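Local coordinates for acyl carrier protein (Leishmania major, PDB 5ZWT) that probably carries the growing acyl chain of fatty acid biosynthesis on a phosphopantetheine arm, at residues E64-I69 against V73-Q78; R10-V15 against V26-H31. The protein carries 1 engineered substitution. One frame throughout, in Å; residues are numbered along the deposited sequence.

Contact 1 of 2, residues E64-I69 against V73-Q78; sequences EKIQSI and VEYIAQ
Ile-69 and Val-73 meet at the start of helix 69-78, one turn apart, and are joined through both backbone and side chains. The backbone link is the hydrogen bond from Val-73 N to Ile-69 O, 2.9 Å long and nearly straight (165° at the hydrogen), the first-turn bond of the helix. Beside it the apolar packing is light: Ile-69 CG2 rests 4.0 Å from Val-73 CG2, the branch that lies anti to its own carbonyl carbon (chi1, to CG1, 173°), which sets it beside the backbone N and 3.3 Å from Ile-69 O. Met-4 of helix 3-16 also touches Val-73. Farther out, Ile-66 sends its CD1 obliquely to the ring of Tyr-75, 4.3 Å from CD2, while Ile-58 and Pro-59 also touch the Tyr-75 side chain. The polar contacts belong to the turn into the helix. Ser-68 OG caps Asp-71 N, and the carboxylate of Asp-71 takes a hydrogen bond from Gln-67 N; Gln-67 NE2 reaches back to Glu-64 O in a weak bond of 3.4 Å. This is a serine N-cap opening the last helix of the acyl carrier protein helical bundle, with the preceding loop folded against its first turns.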
# COMPACT_ATOMS: atom_id res chain seq x y z
N GLU A 64 -8.32 -1.60 -21.92
CA GLU A 64 -7.61 -1.62 -23.19
C GLU A 64 -6.36 -0.75 -23.16
O GLU A 64 -5.40 -1.02 -23.89
CB GLU A 64 -8.52 -1.13 -24.33
CG GLU A 64 -9.81 -1.91 -24.55
CD GLU A 64 -10.73 -1.26 -25.60
OE1 GLU A 64 -10.44 -0.13 -26.03
OE2 GLU A 64 -11.73 -1.89 -25.98
N LYS A 65 -6.35 0.30 -22.33
CA LYS A 65 -5.20 1.19 -22.27
C LYS A 65 -4.05 0.62 -21.45
O LYS A 65 -2.92 1.12 -21.56
CB LYS A 65 -5.63 2.54 -21.69
N ILE A 66 -4.29 -0.42 -20.66
CA ILE A 66 -3.28 -0.99 -19.76
C ILE A 66 -2.40 -1.94 -20.57
O ILE A 66 -2.77 -3.08 -20.83
CB ILE A 66 -3.93 -1.71 -18.57
CG1 ILE A 66 -4.89 -0.77 -17.82
CG2 ILE A 66 -2.87 -2.22 -17.64
CD1 ILE A 66 -5.46 -1.33 -16.52
N GLN A 67 -1.21 -1.48 -20.96
CA GLN A 67 -0.29 -2.29 -21.75
C GLN A 67 1.10 -2.38 -21.14
O GLN A 67 2.03 -2.90 -21.78
CB GLN A 67 -0.19 -1.74 -23.18
CG GLN A 67 -1.48 -1.82 -23.98
CD GLN A 67 -1.88 -3.25 -24.28
OE1 GLN A 67 -1.03 -4.14 -24.40
NE2 GLN A 67 -3.18 -3.49 -24.44
N SER A 68 1.29 -1.90 -19.92
CA SER A 68 2.58 -1.91 -19.27
C SER A 68 2.33 -1.81 -17.78
O SER A 68 1.23 -1.47 -17.34
CB SER A 68 3.45 -0.74 -19.74
OG SER A 68 2.92 0.48 -19.23
N ILE A 69 3.37 -2.07 -17.00
CA ILE A 69 3.23 -1.92 -15.55
C ILE A 69 3.01 -0.46 -15.17
O ILE A 69 2.17 -0.19 -14.30
CB ILE A 69 4.41 -2.57 -14.81
CG1 ILE A 69 4.29 -4.10 -14.99
CG2 ILE A 69 4.43 -2.17 -13.34
CD1 ILE A 69 5.22 -4.91 -14.11
N VAL A 73 -0.15 0.72 -12.85
CA VAL A 73 0.05 1.38 -11.57
C VAL A 73 -0.58 2.78 -11.58
O VAL A 73 -1.22 3.18 -10.61
CB VAL A 73 1.55 1.42 -11.22
CG1 VAL A 73 1.78 2.27 -9.99
CG2 VAL A 73 2.05 -0.00 -10.97
N GLU A 74 -0.42 3.52 -12.68
CA GLU A 74 -1.02 4.85 -12.77
C GLU A 74 -2.54 4.78 -12.66
O GLU A 74 -3.16 5.60 -11.97
CB GLU A 74 -0.61 5.52 -14.08
CG GLU A 74 0.83 6.01 -14.13
CD GLU A 74 1.28 6.35 -15.55
OE1 GLU A 74 2.47 6.17 -15.87
OE2 GLU A 74 0.42 6.80 -16.34
N TYR A 75 -3.14 3.78 -13.30
CA TYR A 75 -4.59 3.64 -13.25
C TYR A 75 -5.06 3.21 -11.87
O TYR A 75 -6.02 3.77 -11.33
CB TYR A 75 -5.05 2.62 -14.29
CG TYR A 75 -6.51 2.31 -14.18
CD1 TYR A 75 -7.45 3.15 -14.77
CD2 TYR A 75 -6.96 1.21 -13.45
CE1 TYR A 75 -8.79 2.88 -14.66
CE2 TYR A 75 -8.31 0.95 -13.34
CZ TYR A 75 -9.22 1.79 -13.94
OH TYR A 75 -10.57 1.54 -13.84
N ILE A 76 -4.43 2.18 -11.31
CA ILE A 76 -4.90 1.64 -10.03
C ILE A 76 -4.72 2.67 -8.93
O ILE A 76 -5.61 2.88 -8.10
CB ILE A 76 -4.18 0.32 -9.70
CG1 ILE A 76 -4.50 -0.76 -10.74
CG2 ILE A 76 -4.59 -0.16 -8.31
CD1 ILE A 76 -5.93 -1.24 -10.71
N ALA A 77 -3.57 3.35 -8.90
CA ALA A 77 -3.30 4.30 -7.84
C ALA A 77 -4.30 5.46 -7.84
O ALA A 77 -4.64 5.98 -6.77
CB ALA A 77 -1.87 4.84 -7.96
N GLN A 78 -4.77 5.86 -9.02
CA GLN A 78 -5.72 6.96 -9.15
C GLN A 78 -7.17 6.54 -8.94
O GLN A 78 -8.04 7.41 -8.78
CB GLN A 78 -5.59 7.61 -10.53

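Contact 2 of 2, residues R10-V15 against V26-H31; sequences RVLEVV and VTPESH
Leu-12 has its CG anti to the carbonyl carbon (chi1 -73°), and chi2 of 170° sends CD1 out in extension and leaves CD2, the branch folded beside CA, against the loop, although the side chain does not set out straight at it. Val-15, one turn later, holds CG1 anti to the backbone N (chi1 170°) and directs that methyl at Val-26. Between them they receive the two branches of Val-26: CG1 lies 3.8 Å from Leu-12 CD2, and CG2 lies 3.8 Å from Val-15 CG1. The two valines pass each other at a slant, each touching by methyl groups alone. Leu-12 CD2 also rests against the backbone that follows, 3.7 Å from Thr-27 O, and its contact with the ring of Pro-28 is looser, 4.2 Å to CD. No hydrogen bond joins the helix to the loop here; the contact is wholly one of packing.

The loop instead holds its own shape. Thr-27 to Ser-30 form a type I beta turn, closed by Ser-30 N to Thr-27 O at 3.2 Å. Ser-30 OG accepts from Thr-27 N in a short, almost straight bond of 2.7 Å, so the side chain crosses the turn and ties its two ends together a second time. Thr-27 OG1 in turn accepts from Glu-29 N at 3.1 Å, an ST turn. Although CB of Thr-27 sets out away from the helix, OG1 turns back to the backbone.

Ile-69 of helix 69-78 touches both Leu-12 and Val-26, and Leu-36 touches Val-15 from a loop. On another side of helix 3-16, Val-14 packs on Ala-49 and Ile-50 of helix 40-53, and Arg-10 pairs with Glu-53 and with Asp-6 of the second subunit.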
# COMPACT_ATOMS: atom_id res chain seq x y z
N ARG A 10 2.37 -4.49 -5.41
CA ARG A 10 1.43 -5.58 -5.63
C ARG A 10 1.25 -5.87 -7.11
O ARG A 10 1.08 -7.02 -7.49
CB ARG A 10 0.11 -5.26 -4.93
CG ARG A 10 0.25 -5.21 -3.40
CD ARG A 10 -0.94 -4.54 -2.75
NE ARG A 10 -2.20 -5.15 -3.14
CZ ARG A 10 -3.39 -4.63 -2.84
NH1 ARG A 10 -3.46 -3.51 -2.14
NH2 ARG A 10 -4.51 -5.23 -3.23
N VAL A 11 1.36 -4.85 -7.98
CA VAL A 11 1.28 -5.17 -9.41
C VAL A 11 2.47 -6.01 -9.84
O VAL A 11 2.33 -6.96 -10.63
CB VAL A 11 1.17 -3.89 -10.26
CG1 VAL A 11 1.29 -4.24 -11.76
CG2 VAL A 11 -0.16 -3.21 -10.00
N LEU A 12 3.66 -5.71 -9.30
CA LEU A 12 4.86 -6.45 -9.70
C LEU A 12 4.70 -7.92 -9.37
O LEU A 12 5.09 -8.78 -10.16
CB LEU A 12 6.12 -5.89 -9.02
CG LEU A 12 6.67 -4.54 -9.51
CD1 LEU A 12 7.75 -4.06 -8.56
CD2 LEU A 12 7.21 -4.65 -10.92
N GLU A 13 4.08 -8.23 -8.23
CA GLU A 13 3.98 -9.63 -7.84
C GLU A 13 2.90 -10.35 -8.63
O GLU A 13 3.07 -11.53 -8.99
CB GLU A 13 3.70 -9.75 -6.34
CG GLU A 13 4.47 -10.86 -5.63
CD GLU A 13 5.98 -10.64 -5.69
OE1 GLU A 13 6.43 -9.50 -5.45
OE2 GLU A 13 6.71 -11.61 -6.00
N VAL A 14 1.83 -9.64 -9.00
CA VAL A 14 0.84 -10.23 -9.90
C VAL A 14 1.50 -10.60 -11.22
O VAL A 14 1.31 -11.71 -11.74
CB VAL A 14 -0.34 -9.27 -10.12
CG1 VAL A 14 -1.25 -9.80 -11.23
CG2 VAL A 14 -1.12 -9.12 -8.81
N VAL A 15 2.30 -9.69 -11.78
CA VAL A 15 2.85 -9.93 -13.12
C VAL A 15 3.93 -11.00 -13.07
O VAL A 15 3.97 -11.89 -13.92
CB VAL A 15 3.42 -8.62 -13.71
CG1 VAL A 15 4.20 -8.94 -15.00
CG2 VAL A 15 2.31 -7.63 -14.02
N VAL A 26 10.85 -8.66 -15.25
CA VAL A 26 9.82 -7.69 -14.86
C VAL A 26 10.44 -6.54 -14.07
O VAL A 26 11.03 -6.76 -13.01
CB VAL A 26 8.74 -8.41 -14.02
CG1 VAL A 26 7.75 -7.44 -13.40
CG2 VAL A 26 8.01 -9.44 -14.89
N THR A 27 10.23 -5.31 -14.52
CA THR A 27 10.60 -4.10 -13.79
C THR A 27 9.38 -3.22 -13.65
O THR A 27 8.34 -3.48 -14.27
CB THR A 27 11.72 -3.30 -14.48
OG1 THR A 27 11.19 -2.64 -15.64
CG2 THR A 27 12.82 -4.21 -14.92
N PRO A 28 9.46 -2.15 -12.84
CA PRO A 28 8.36 -1.17 -12.82
C PRO A 28 8.06 -0.50 -14.16
O PRO A 28 7.02 0.17 -14.27
CB PRO A 28 8.84 -0.13 -11.80
CG PRO A 28 9.86 -0.82 -10.96
CD PRO A 28 10.37 -2.01 -11.68
N GLU A 29 8.89 -0.68 -15.19
CA GLU A 29 8.61 -0.09 -16.50
C GLU A 29 8.32 -1.13 -17.58
O GLU A 29 8.27 -0.77 -18.76
CB GLU A 29 9.77 0.81 -16.94
CG GLU A 29 10.28 1.69 -15.80
CD GLU A 29 9.52 3.01 -15.74
OE1 GLU A 29 9.68 3.76 -14.74
OE2 GLU A 29 8.68 3.24 -16.63
N SER A 30 8.09 -2.39 -17.22
CA SER A 30 7.92 -3.42 -18.24
C SER A 30 6.66 -3.18 -19.06
O SER A 30 5.58 -2.93 -18.51
CB SER A 30 7.87 -4.81 -17.59
OG SER A 30 9.12 -5.12 -17.01
N HIS A 31 6.82 -3.24 -20.38
CA HIS A 31 5.70 -3.23 -21.31
C HIS A 31 5.32 -4.67 -21.60
O HIS A 31 6.19 -5.50 -21.89
CB HIS A 31 6.06 -2.51 -22.61
CG HIS A 31 6.21 -1.02 -22.46
ND1 HIS A 31 5.38 -0.13 -23.10
CD2 HIS A 31 7.11 -0.27 -21.79
CE1 HIS A 31 5.75 1.11 -22.81
NE2 HIS A 31 6.80 1.05 -22.01

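From the N terminus, helix 3-16 supplies the first half of contact 2, and the chain returns after ten residues to bring Val-26 to Pro-28 against it, closing the first part of the long loop that leads to helix 40-53. Beyond that helix and the short helix 60-63, contact 1 closes a much tighter turn, with three residues between its segments. The two follow in series, neither nested nor crossed. They nevertheless meet in space: Ile-69 N lies 2.8 Å from Ser-30 O, a probable hydrogen bond, and Ile-69 CD1 packs on Thr-27 O. Together they tie the long loop to both the first and the last helix of the bundle.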